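Local coordinates for protein 5-formyl-3-hydroxy-2-methylpyridine 4-carboxylate 5-dehydrogenase (PDB 4OM8) that oxidises 5-formyl-3-hydroxy-2-methylpyridine-4-carboxylate with NAD(+), and can also reduce it with NADH, in the breakdown of vitamin B6, at residues A[2-7]-A[25-30]; A[89-94]-A[121-126]; A[194-199]-A[252-257]. All blocks are in the same frame, centred on the assembly; numbering follows the deposited sequence.

Contact 1: A[2-7]-A[25-30]; sequences IRNIAI and GLQVVA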
loop_
_atom_site.group_PDB
_atom_site.type_symbol
_atom_site.label_atom_id
_atom_site.label_comp_id
_atom_site.label_asym_id
_atom_site.label_seq_id
_atom_site.Cartn_x
_atom_site.Cartn_y
_atom_site.Cartn_z
ATOM N N ILE A 2 -26.886 20.823 -3.074
ATOM C CA ILE A 2 -27.196 19.457 -2.653
ATOM C C ILE A 2 -27.493 19.366 -1.158
ATOM O O ILE A 2 -26.600 19.510 -0.316
ATOM C CB ILE A 2 -26.053 18.485 -2.996
ATOM C CG1 ILE A 2 -25.838 18.447 -4.513
ATOM C CG2 ILE A 2 -26.375 17.103 -2.458
ATOM C CD1 ILE A 2 -24.575 17.704 -4.912
ATOM N N ARG A 3 -28.760 19.114 -0.845
ATOM C CA ARG A 3 -29.201 18.876 0.528
ATOM C C ARG A 3 -29.840 17.492 0.660
ATOM O O ARG A 3 -29.794 16.868 1.714
ATOM C CB ARG A 3 -30.213 19.941 0.966
ATOM C CG ARG A 3 -29.746 21.377 0.836
ATOM C CD ARG A 3 -28.628 21.702 1.819
ATOM N NE ARG A 3 -28.521 23.148 2.014
ATOM C CZ ARG A 3 -27.414 23.773 2.409
ATOM N NH1 ARG A 3 -26.292 23.092 2.638
ATOM N NH2 ARG A 3 -27.426 25.096 2.549
ATOM N N ASN A 4 -30.471 17.037 -0.417
ATOM C CA ASN A 4 -31.254 15.811 -0.382
ATOM C C ASN A 4 -30.644 14.772 -1.298
ATOM O O ASN A 4 -30.466 15.008 -2.487
ATOM C CB ASN A 4 -32.704 16.101 -0.780
ATOM C CG ASN A 4 -33.322 17.200 0.066
ATOM O OD1 ASN A 4 -33.126 17.245 1.281
ATOM N ND2 ASN A 4 -34.062 18.095 -0.574
ATOM N N ILE A 5 -30.299 13.627 -0.723
ATOM C CA ILE A 5 -29.623 12.577 -1.460
ATOM C C ILE A 5 -30.476 11.316 -1.475
ATOM O O ILE A 5 -31.065 10.936 -0.459
ATOM C CB ILE A 5 -28.248 12.279 -0.842
ATOM C CG1 ILE A 5 -27.389 13.550 -0.894
ATOM C CG2 ILE A 5 -27.579 11.097 -1.568
ATOM C CD1 ILE A 5 -26.013 13.410 -0.257
ATOM N N ALA A 6 -30.563 10.687 -2.640
ATOM C CA ALA A 6 -31.142 9.355 -2.756
ATOM C C ALA A 6 -30.026 8.388 -3.108
ATOM O O ALA A 6 -29.189 8.697 -3.951
ATOM C CB ALA A 6 -32.239 9.308 -3.820
ATOM N N ILE A 7 -30.025 7.230 -2.463
ATOM C CA ILE A 7 -29.141 6.128 -2.822
ATOM C C ILE A 7 -29.965 4.967 -3.375
ATOM O O ILE A 7 -30.939 4.527 -2.750
ATOM C CB ILE A 7 -28.293 5.658 -1.616
ATOM C CG1 ILE A 7 -27.385 6.800 -1.151
ATOM C CG2 ILE A 7 -27.468 4.432 -1.996
ATOM C CD1 ILE A 7 -26.715 6.582 0.179
ATOM N N GLY A 25 -24.744 15.846 7.608
ATOM C CA GLY A 25 -25.847 16.790 7.671
ATOM C C GLY A 25 -26.878 16.612 6.570
ATOM O O GLY A 25 -27.899 17.281 6.571
ATOM N N LEU A 26 -26.618 15.705 5.636
ATOM C CA LEU A 26 -27.484 15.525 4.477
ATOM C C LEU A 26 -28.708 14.691 4.807
ATOM O O LEU A 26 -28.668 13.845 5.704
ATOM C CB LEU A 26 -26.703 14.856 3.342
ATOM C CG LEU A 26 -25.675 15.667 2.545
ATOM C CD1 LEU A 26 -26.325 16.829 1.793
ATOM C CD2 LEU A 26 -24.507 16.168 3.391
ATOM N N GLN A 27 -29.810 14.929 4.094
ATOM C CA GLN A 27 -30.966 14.053 4.194
ATOM C C GLN A 27 -30.790 12.911 3.212
ATOM O O GLN A 27 -30.610 13.166 2.032
ATOM C CB GLN A 27 -32.256 14.811 3.884
ATOM C CG GLN A 27 -33.458 13.901 3.661
ATOM C CD GLN A 27 -34.650 14.645 3.092
ATOM O OE1 GLN A 27 -35.259 15.478 3.778
ATOM N NE2 GLN A 27 -34.998 14.348 1.834
ATOM N N VAL A 28 -30.841 11.670 3.697
ATOM C CA VAL A 28 -30.596 10.516 2.834
ATOM C C VAL A 28 -31.809 9.604 2.829
ATOM O O VAL A 28 -32.281 9.196 3.892
ATOM C CB VAL A 28 -29.348 9.718 3.297
ATOM C CG1 VAL A 28 -29.118 8.493 2.413
ATOM C CG2 VAL A 28 -28.120 10.607 3.309
ATOM N N VAL A 29 -32.319 9.289 1.636
ATOM C CA VAL A 29 -33.343 8.254 1.512
ATOM C C VAL A 29 -32.797 7.178 0.579
ATOM O O VAL A 29 -32.287 7.480 -0.492
ATOM C CB VAL A 29 -34.683 8.821 0.995
ATOM C CG1 VAL A 29 -35.752 7.740 1.007
ATOM C CG2 VAL A 29 -35.132 9.984 1.876
ATOM N N ALA A 30 -32.869 5.924 1.004
ATOM C CA ALA A 30 -32.231 4.854 0.251
ATOM C C ALA A 30 -33.232 3.783 -0.123
ATOM O O ALA A 30 -34.180 3.500 0.629
ATOM C CB ALA A 30 -31.085 4.253 1.048
HETATM O O HOH W 1 -33.378 12.766 0.044
#
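Residues 4-7 and 27-30 run side by side as parallel strands, pairing Asn4 with Gln27 through to Ile7 with Ala30, their axes 4.7 Å apart at closest approach and 22° from parallel. The backbone bonds alternate in direction: Gln27 N donates to Arg3 O, Ile5 N to Gln27 O at 2.8 Å, Val29 N to Ile5 O at 2.9 Å, and Ile7 N to Val29 O. On the sheet face carrying Ile5, Ile7, Val28 and Ala30, the branched and small residues suit close packing: Ile7 CD1 meets Val28 CG1 at 3.8 Å. Ile5 points its CD1 at Leu26 CG, 3.6 Å away, while Leu26 CD1 packs against the backbone carbonyls of Ile2 and Arg3, where the two strands begin. Asn4 and Gln27 lie side by side on the other face. Gln27 has CG anti to its backbone N (chi1 167°) and an extended chain, which carries NE2 to a water at 2.9 Å that also donates to Ile5 O at 3.0 Å. A leucine in its place would probably leave that water without the N-H that holds it over the strand pair. This is the first beta-alpha-beta unit of the Rossmann fold: helix 14-23 covers Ile7 and Val28 with Met17, Ala18 and Leu21, strand 82-85 bonds to Asn4 and Ala6, and strand 66-70 lies beyond Val29 and Ala30.

Contact 2: A[89-94]-A[121-126]; sequences ENISIK and TKLQAH. With NAD (nicotinamide-adenine-dinucleotide), chain C.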
loop_
_atom_site.group_PDB
_atom_site.type_symbol
_atom_site.label_atom_id
_atom_site.label_comp_id
_atom_site.label_asym_id
_atom_site.label_seq_id
_atom_site.Cartn_x
_atom_site.Cartn_y
_atom_site.Cartn_z
ATOM N N GLU A 89 -22.753 -4.183 -10.944
ATOM C CA GLU A 89 -21.844 -3.798 -12.008
ATOM C C GLU A 89 -22.262 -4.425 -13.346
ATOM O O GLU A 89 -21.664 -5.390 -13.829
ATOM C CB GLU A 89 -20.425 -4.196 -11.614
ATOM C CG GLU A 89 -19.371 -3.589 -12.486
ATOM C CD GLU A 89 -19.070 -2.145 -12.128
ATOM O OE1 GLU A 89 -17.883 -1.787 -12.218
ATOM O OE2 GLU A 89 -20.003 -1.373 -11.779
ATOM N N ASN A 90 -23.309 -3.862 -13.928
ATOM C CA ASN A 90 -23.966 -4.408 -15.108
ATOM C C ASN A 90 -24.639 -3.235 -15.794
ATOM O O ASN A 90 -25.534 -2.623 -15.219
ATOM C CB ASN A 90 -24.974 -5.496 -14.691
ATOM C CG ASN A 90 -25.732 -6.110 -15.863
ATOM O OD1 ASN A 90 -26.085 -5.442 -16.832
ATOM N ND2 ASN A 90 -25.998 -7.407 -15.758
ATOM N N ILE A 91 -24.203 -2.894 -17.003
ATOM C CA ILE A 91 -24.661 -1.649 -17.605
ATOM C C ILE A 91 -26.156 -1.692 -17.940
ATOM O O ILE A 91 -26.820 -0.662 -17.903
ATOM C CB ILE A 91 -23.834 -1.297 -18.862
ATOM C CG1 ILE A 91 -24.151 0.124 -19.329
ATOM C CG2 ILE A 91 -24.062 -2.322 -19.970
ATOM C CD1 ILE A 91 -23.201 0.643 -20.373
ATOM N N SER A 92 -26.701 -2.876 -18.223
ATOM C CA SER A 92 -28.132 -2.961 -18.506
ATOM C C SER A 92 -28.951 -2.642 -17.249
ATOM O O SER A 92 -29.964 -1.937 -17.330
ATOM C CB SER A 92 -28.510 -4.338 -19.056
ATOM O OG SER A 92 -28.381 -5.342 -18.067
ATOM N N ILE A 93 -28.508 -3.136 -16.092
ATOM C CA ILE A 93 -29.208 -2.834 -14.840
ATOM C C ILE A 93 -29.066 -1.348 -14.489
ATOM O O ILE A 93 -30.035 -0.711 -14.085
ATOM C CB ILE A 93 -28.698 -3.702 -13.669
ATOM C CG1 ILE A 93 -28.915 -5.186 -13.991
ATOM C CG2 ILE A 93 -29.419 -3.346 -12.378
ATOM C CD1 ILE A 93 -28.528 -6.123 -12.860
ATOM N N LYS A 94 -27.867 -0.788 -14.654
ATOM C CA LYS A 94 -27.680 0.635 -14.364
ATOM C C LYS A 94 -28.529 1.499 -15.300
ATOM O O LYS A 94 -29.168 2.463 -14.860
ATOM C CB LYS A 94 -26.202 1.019 -14.458
ATOM C CG LYS A 94 -25.307 0.288 -13.444
ATOM C CD LYS A 94 -23.912 0.887 -13.384
ATOM C CE LYS A 94 -22.997 0.062 -12.495
ATOM N NZ LYS A 94 -23.534 -0.120 -11.110
ATOM N N THR A 121 -18.559 7.641 -19.413
ATOM C CA THR A 121 -18.955 8.029 -20.765
ATOM C C THR A 121 -20.042 7.110 -21.335
ATOM O O THR A 121 -20.958 7.572 -22.046
ATOM C CB THR A 121 -17.734 8.031 -21.684
ATOM O OG1 THR A 121 -16.825 9.033 -21.224
ATOM C CG2 THR A 121 -18.127 8.321 -23.130
ATOM N N LYS A 122 -19.964 5.823 -21.011
ATOM C CA LYS A 122 -21.005 4.888 -21.428
ATOM C C LYS A 122 -22.277 5.059 -20.610
ATOM O O LYS A 122 -23.381 5.071 -21.153
ATOM C CB LYS A 122 -20.513 3.448 -21.319
ATOM C CG LYS A 122 -19.596 3.032 -22.444
ATOM C CD LYS A 122 -19.296 1.548 -22.374
ATOM C CE LYS A 122 -18.294 1.159 -23.453
ATOM N NZ LYS A 122 -18.061 -0.308 -23.484
ATOM N N LEU A 123 -22.121 5.215 -19.301
ATOM C CA LEU A 123 -23.279 5.325 -18.418
ATOM C C LEU A 123 -24.146 6.528 -18.766
ATOM O O LEU A 123 -25.375 6.427 -18.770
ATOM C CB LEU A 123 -22.825 5.408 -16.962
ATOM C CG LEU A 123 -22.188 4.117 -16.432
ATOM C CD1 LEU A 123 -21.733 4.309 -14.988
ATOM C CD2 LEU A 123 -23.181 2.963 -16.543
ATOM N N GLN A 124 -23.519 7.659 -19.089
ATOM C CA GLN A 124 -24.282 8.894 -19.249
ATOM C C GLN A 124 -25.021 8.933 -20.590
ATOM O O GLN A 124 -25.891 9.792 -20.803
ATOM C CB GLN A 124 -23.383 10.124 -19.076
ATOM C CG GLN A 124 -22.328 10.290 -20.155
ATOM C CD GLN A 124 -21.245 11.298 -19.794
ATOM O OE1 GLN A 124 -20.166 11.282 -20.391
ATOM N NE2 GLN A 124 -21.525 12.184 -18.839
ATOM N N ALA A 125 -24.728 7.979 -21.467
ATOM C CA ALA A 125 -25.488 7.850 -22.710
ATOM C C ALA A 125 -26.920 7.376 -22.435
ATOM O O ALA A 125 -27.752 7.340 -23.341
ATOM C CB ALA A 125 -24.784 6.892 -23.664
ATOM N N HIS A 126 -27.207 7.026 -21.183
ATOM C CA HIS A 126 -28.491 6.413 -20.839
ATOM C C HIS A 126 -29.362 7.273 -19.940
ATOM O O HIS A 126 -30.292 6.765 -19.312
ATOM C CB HIS A 126 -28.261 5.059 -20.171
ATOM C CG HIS A 126 -27.577 4.067 -21.051
ATOM N ND1 HIS A 126 -28.261 3.282 -21.957
ATOM C CD2 HIS A 126 -26.269 3.749 -21.188
ATOM C CE1 HIS A 126 -27.402 2.514 -22.603
ATOM N NE2 HIS A 126 -26.185 2.779 -22.157
HETATM P PA NAD C . -23.889 -5.517 -4.106
HETATM O O1A NAD C . -24.112 -6.658 -5.084
HETATM O O2A NAD C . -23.394 -5.800 -2.696
HETATM O O5B NAD C . -25.269 -4.697 -3.992
HETATM C C5B NAD C . -26.056 -4.370 -5.138
HETATM C C4B NAD C . -27.458 -4.033 -4.653
HETATM O O4B NAD C . -28.214 -3.479 -5.731
HETATM C C3B NAD C . -28.192 -5.284 -4.172
HETATM O O3B NAD C . -28.653 -5.102 -2.827
HETATM C C2B NAD C . -29.343 -5.430 -5.159
HETATM O O2B NAD C . -30.542 -5.988 -4.600
HETATM C C1B NAD C . -29.547 -3.995 -5.602
HETATM N N9A NAD C . -30.253 -3.806 -6.881
HETATM C C8A NAD C . -30.199 -4.575 -7.982
HETATM N N7A NAD C . -30.971 -4.054 -8.967
HETATM C C5A NAD C . -31.528 -2.926 -8.497
HETATM C C6A NAD C . -32.445 -1.892 -9.006
HETATM N N6A NAD C . -32.942 -1.950 -10.266
HETATM N N1A NAD C . -32.776 -0.882 -8.172
HETATM C C2A NAD C . -32.298 -0.806 -6.918
HETATM N N3A NAD C . -31.461 -1.713 -6.390
HETATM C C4A NAD C . -31.055 -2.774 -7.119
HETATM O O3 NAD C . -22.968 -4.437 -4.870
HETATM P PN NAD C . -21.893 -3.442 -4.201
HETATM O O1N NAD C . -20.629 -4.213 -3.870
HETATM O O2N NAD C . -22.518 -2.583 -3.126
HETATM O O5D NAD C . -21.544 -2.492 -5.444
HETATM C C5D NAD C . -22.522 -1.620 -6.025
HETATM C C4D NAD C . -21.810 -0.757 -7.061
HETATM O O4D NAD C . -20.721 -0.111 -6.410
HETATM C C3D NAD C . -21.200 -1.575 -8.188
HETATM O O3D NAD C . -21.193 -0.747 -9.354
HETATM C C2D NAD C . -19.764 -1.794 -7.750
HETATM O O2D NAD C . -18.874 -1.933 -8.862
HETATM C C1D NAD C . -19.476 -0.503 -7.003
HETATM N N1N NAD C . -18.442 -0.604 -5.960
HETATM C C2N NAD C . -18.243 -1.727 -5.240
HETATM C C3N NAD C . -17.259 -1.754 -4.248
HETATM C C7N NAD C . -16.959 -2.985 -3.433
HETATM O O7N NAD C . -17.808 -3.835 -3.212
HETATM N N7N NAD C . -15.713 -3.117 -2.980
HETATM C C4N NAD C . -16.495 -0.618 -4.005
HETATM C C5N NAD C . -16.734 0.525 -4.754
HETATM C C6N NAD C . -17.726 0.504 -5.723
#
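Lys94 and Ile91, on the first turn of helix 91-102, take Leu123 of the short helix 120-123 against their side chains, with no hydrogen bond passing between the segments. Followed outward, Lys94 begins with CB 4.2 Å from Leu123 CD2. Its chain is extended as far as CE, and Lys94 CD passes Leu123 CD2 at 3.9 Å, so the aliphatic half of the lysine serves as apolar surface. CE then nears the nicotinamide-side ribose of NAD, lying 3.7 Å from its O3D. A last bend at chi4 (-56°) turns Lys94 NZ onto O3D of NAD at 3.0 Å, and NZ also forms a salt bridge with Glu85 and donates to Pro88 O. O3D in turn gives its proton to Glu89 OE2 at 2.8 Å, so the hydroxyl is gripped by a donor and an acceptor together; Glu89 and Lys94 are both NAD(+)-binding residues. Ile91 works farther from the cofactor: CG1 lies 4.1 Å from Leu123 CD2, and CD1 touches Lys122 CB at 4.0 Å and also nears the His126 ring, which it approaches obliquely. A long apolar branch suits this partly exposed seam. Asn90 forms the N-cap of the helix, its OD1 accepting from Ser92 OG and, weakly, from the amides of Ser92 and Ile93. Behind the contact, Leu123 also packs on Tyr98 farther along helix 91-102 and on Met133 of strand 133-137, while Ile118 in the preceding loop touches both Leu123 and Lys94.

Contact 3: A[194-199]-A[252-257]; sequences LLREAV and LSNRDD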
loop_
_atom_site.group_PDB
_atom_site.type_symbol
_atom_site.label_atom_id
_atom_site.label_comp_id
_atom_site.label_asym_id
_atom_site.label_seq_id
_atom_site.Cartn_x
_atom_site.Cartn_y
_atom_site.Cartn_z
ATOM N N LEU A 194 -0.367 -3.324 -8.772
ATOM C CA LEU A 194 0.236 -3.996 -7.619
ATOM C C LEU A 194 -0.118 -5.479 -7.638
ATOM O O LEU A 194 0.761 -6.338 -7.526
ATOM C CB LEU A 194 -0.241 -3.332 -6.317
ATOM C CG LEU A 194 0.209 -3.780 -4.925
ATOM C CD1 LEU A 194 -0.114 -2.653 -3.954
ATOM C CD2 LEU A 194 -0.495 -5.051 -4.477
ATOM N N LEU A 195 -1.409 -5.773 -7.787
ATOM C CA LEU A 195 -1.895 -7.151 -7.760
ATOM C C LEU A 195 -1.344 -7.975 -8.912
ATOM O O LEU A 195 -1.020 -9.146 -8.730
ATOM C CB LEU A 195 -3.427 -7.178 -7.804
ATOM C CG LEU A 195 -4.107 -6.665 -6.532
ATOM C CD1 LEU A 195 -5.605 -6.585 -6.736
ATOM C CD2 LEU A 195 -3.790 -7.577 -5.343
ATOM N N ARG A 196 -1.238 -7.375 -10.098
ATOM C CA ARG A 196 -0.732 -8.125 -11.244
ATOM C C ARG A 196 0.667 -8.678 -10.960
ATOM O O ARG A 196 0.959 -9.854 -11.229
ATOM C CB ARG A 196 -0.717 -7.248 -12.498
ATOM C CG ARG A 196 -0.192 -7.983 -13.744
ATOM C CD ARG A 196 -0.402 -7.162 -14.992
ATOM N NE ARG A 196 0.318 -5.897 -14.961
ATOM C CZ ARG A 196 0.539 -5.147 -16.038
ATOM N NH1 ARG A 196 0.103 -5.563 -17.224
ATOM N NH2 ARG A 196 1.207 -3.995 -15.935
ATOM N N GLU A 197 1.519 -7.851 -10.364
ATOM C CA GLU A 197 2.881 -8.303 -10.049
ATOM C C GLU A 197 2.888 -9.286 -8.877
ATOM O O GLU A 197 3.582 -10.303 -8.918
ATOM C CB GLU A 197 3.784 -7.101 -9.747
ATOM C CG GLU A 197 5.255 -7.457 -9.525
ATOM C CD GLU A 197 5.915 -8.077 -10.740
ATOM O OE1 GLU A 197 6.821 -8.910 -10.553
ATOM O OE2 GLU A 197 5.546 -7.747 -11.890
ATOM N N ALA A 198 2.096 -8.992 -7.843
ATOM C CA ALA A 198 2.043 -9.880 -6.682
ATOM C C ALA A 198 1.551 -11.271 -7.075
ATOM O O ALA A 198 2.129 -12.278 -6.671
ATOM C CB ALA A 198 1.153 -9.290 -5.598
ATOM N N VAL A 199 0.490 -11.321 -7.872
ATOM C CA VAL A 199 -0.050 -12.599 -8.317
ATOM C C VAL A 199 0.999 -13.338 -9.161
ATOM O O VAL A 199 1.185 -14.543 -9.006
ATOM C CB VAL A 199 -1.350 -12.396 -9.110
ATOM C CG1 VAL A 199 -1.719 -13.664 -9.918
ATOM C CG2 VAL A 199 -2.479 -11.997 -8.149
ATOM N N LEU A 252 9.364 -6.246 -15.066
ATOM C CA LEU A 252 8.062 -6.458 -14.426
ATOM C C LEU A 252 7.099 -7.265 -15.301
ATOM O O LEU A 252 7.205 -7.253 -16.533
ATOM C CB LEU A 252 7.429 -5.111 -14.094
ATOM C CG LEU A 252 8.174 -4.284 -13.048
ATOM C CD1 LEU A 252 7.488 -2.938 -12.880
ATOM C CD2 LEU A 252 8.252 -5.044 -11.721
ATOM N N SER A 253 6.156 -7.966 -14.671
ATOM C CA SER A 253 5.098 -8.618 -15.438
ATOM C C SER A 253 4.280 -7.594 -16.219
ATOM O O SER A 253 3.925 -6.534 -15.704
ATOM C CB SER A 253 4.175 -9.419 -14.520
ATOM O OG SER A 253 3.053 -9.917 -15.236
ATOM N N ASN A 254 3.974 -7.929 -17.468
ATOM C CA ASN A 254 3.109 -7.104 -18.293
ATOM C C ASN A 254 1.880 -7.888 -18.729
ATOM O O ASN A 254 1.326 -7.632 -19.810
ATOM C CB ASN A 254 3.862 -6.579 -19.513
ATOM C CG ASN A 254 5.025 -5.688 -19.130
ATOM O OD1 ASN A 254 4.941 -4.917 -18.177
ATOM N ND2 ASN A 254 6.127 -5.797 -19.874
ATOM N N ARG A 255 1.447 -8.821 -17.876
ATOM C CA ARG A 255 0.348 -9.731 -18.220
ATOM C C ARG A 255 -0.875 -8.981 -18.747
ATOM O O ARG A 255 -1.280 -7.955 -18.196
ATOM C CB ARG A 255 -0.049 -10.594 -17.016
ATOM C CG ARG A 255 -1.249 -11.501 -17.326
ATOM C CD ARG A 255 -1.477 -12.596 -16.290
ATOM N NE ARG A 255 -0.392 -13.574 -16.239
ATOM C CZ ARG A 255 -0.261 -14.604 -17.073
ATOM N NH1 ARG A 255 -1.132 -14.806 -18.065
ATOM N NH2 ARG A 255 0.764 -15.436 -16.926
ATOM N N ASP A 256 -1.444 -9.498 -19.832
ATOM C CA ASP A 256 -2.538 -8.841 -20.537
ATOM C C ASP A 256 -3.905 -9.479 -20.307
ATOM O O ASP A 256 -4.889 -9.041 -20.898
ATOM C CB ASP A 256 -2.245 -8.838 -22.050
ATOM C CG ASP A 256 -2.013 -10.242 -22.612
ATOM O OD1 ASP A 256 -2.374 -11.244 -21.968
ATOM O OD2 ASP A 256 -1.450 -10.351 -23.726
ATOM N N ASP A 257 -3.964 -10.514 -19.472
ATOM C CA ASP A 257 -5.179 -11.330 -19.336
ATOM C C ASP A 257 -5.269 -11.894 -17.923
ATOM O O ASP A 257 -4.571 -11.413 -17.031
ATOM C CB ASP A 257 -5.191 -12.464 -20.371
ATOM C CG ASP A 257 -3.974 -13.370 -20.271
ATOM O OD1 ASP A 257 -3.184 -13.230 -19.319
ATOM O OD2 ASP A 257 -3.807 -14.245 -21.149
HETATM O O HOH W 2 4.039 -5.778 -13.077
#
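Arg196 lays one face of its guanidinium against Ser253 O and Asn254 CA, each 3.5 Å above it and toward its rim, with Arg255 O at the edge. That edge bond, Arg196 NH1 to Arg255 O at 2.9 Å, lies only 2° out of the guanidinium plane, although it reaches the carbonyl group tilted 32° from its own plane. A long, flat group with several N-H bonds suits the place, because NH1 also donates to Asn254 OD1 of the second subunit and NH2 to Ser253 O of that subunit. CG is anti to the backbone N (chi1 180°), and a bend at chi3 swings the group against the loop. The next residue, Glu197, uses the syn lone pair of OE2 to accept from Ser253 N at 2.9 Å. A water spans the same pair of residues, donating to Glu197 OE2 at 2.7 Å and to Ser253 O at 2.7 Å, while Glu197 OE1 forms a salt bridge with Arg189 of the second subunit. Within the loop, Ser253 OG accepts from Arg255 N, making an ST turn, and Arg255 NH1 pairs with Asp257 OD1 at 2.9 Å. The contact thus ties helix 187-203 to the connection between helices 238-251 and 260-267, right at the interface of the homodimer; Val199 of the helix touches Met261 and Arg255 of the loop touches Pro260, both on helix 260-267.

How the contacts relate
From the N terminus, contact 1 closes first, over helix 14-23, to pair the two opening strands of the NAD-binding sheet. Contact 2 follows, spanning strand 110-113 and joining helix 91-102, whose start lines the NAD pocket, to the short helix 120-123. Contact 3 closes the longest connection, 52 mostly helical residues, in the C-terminal domain family region. The three lie in series, neither nesting nor crossing. Contacts 1 and 2 belong to the same NAD-binding region, their centres about 22 Å apart; contact 3, with its centre about 40 Å from that of contact 1 and across the chain's centre, ties helix 187-203 to the loop after helix 238-251, at the dimer interface.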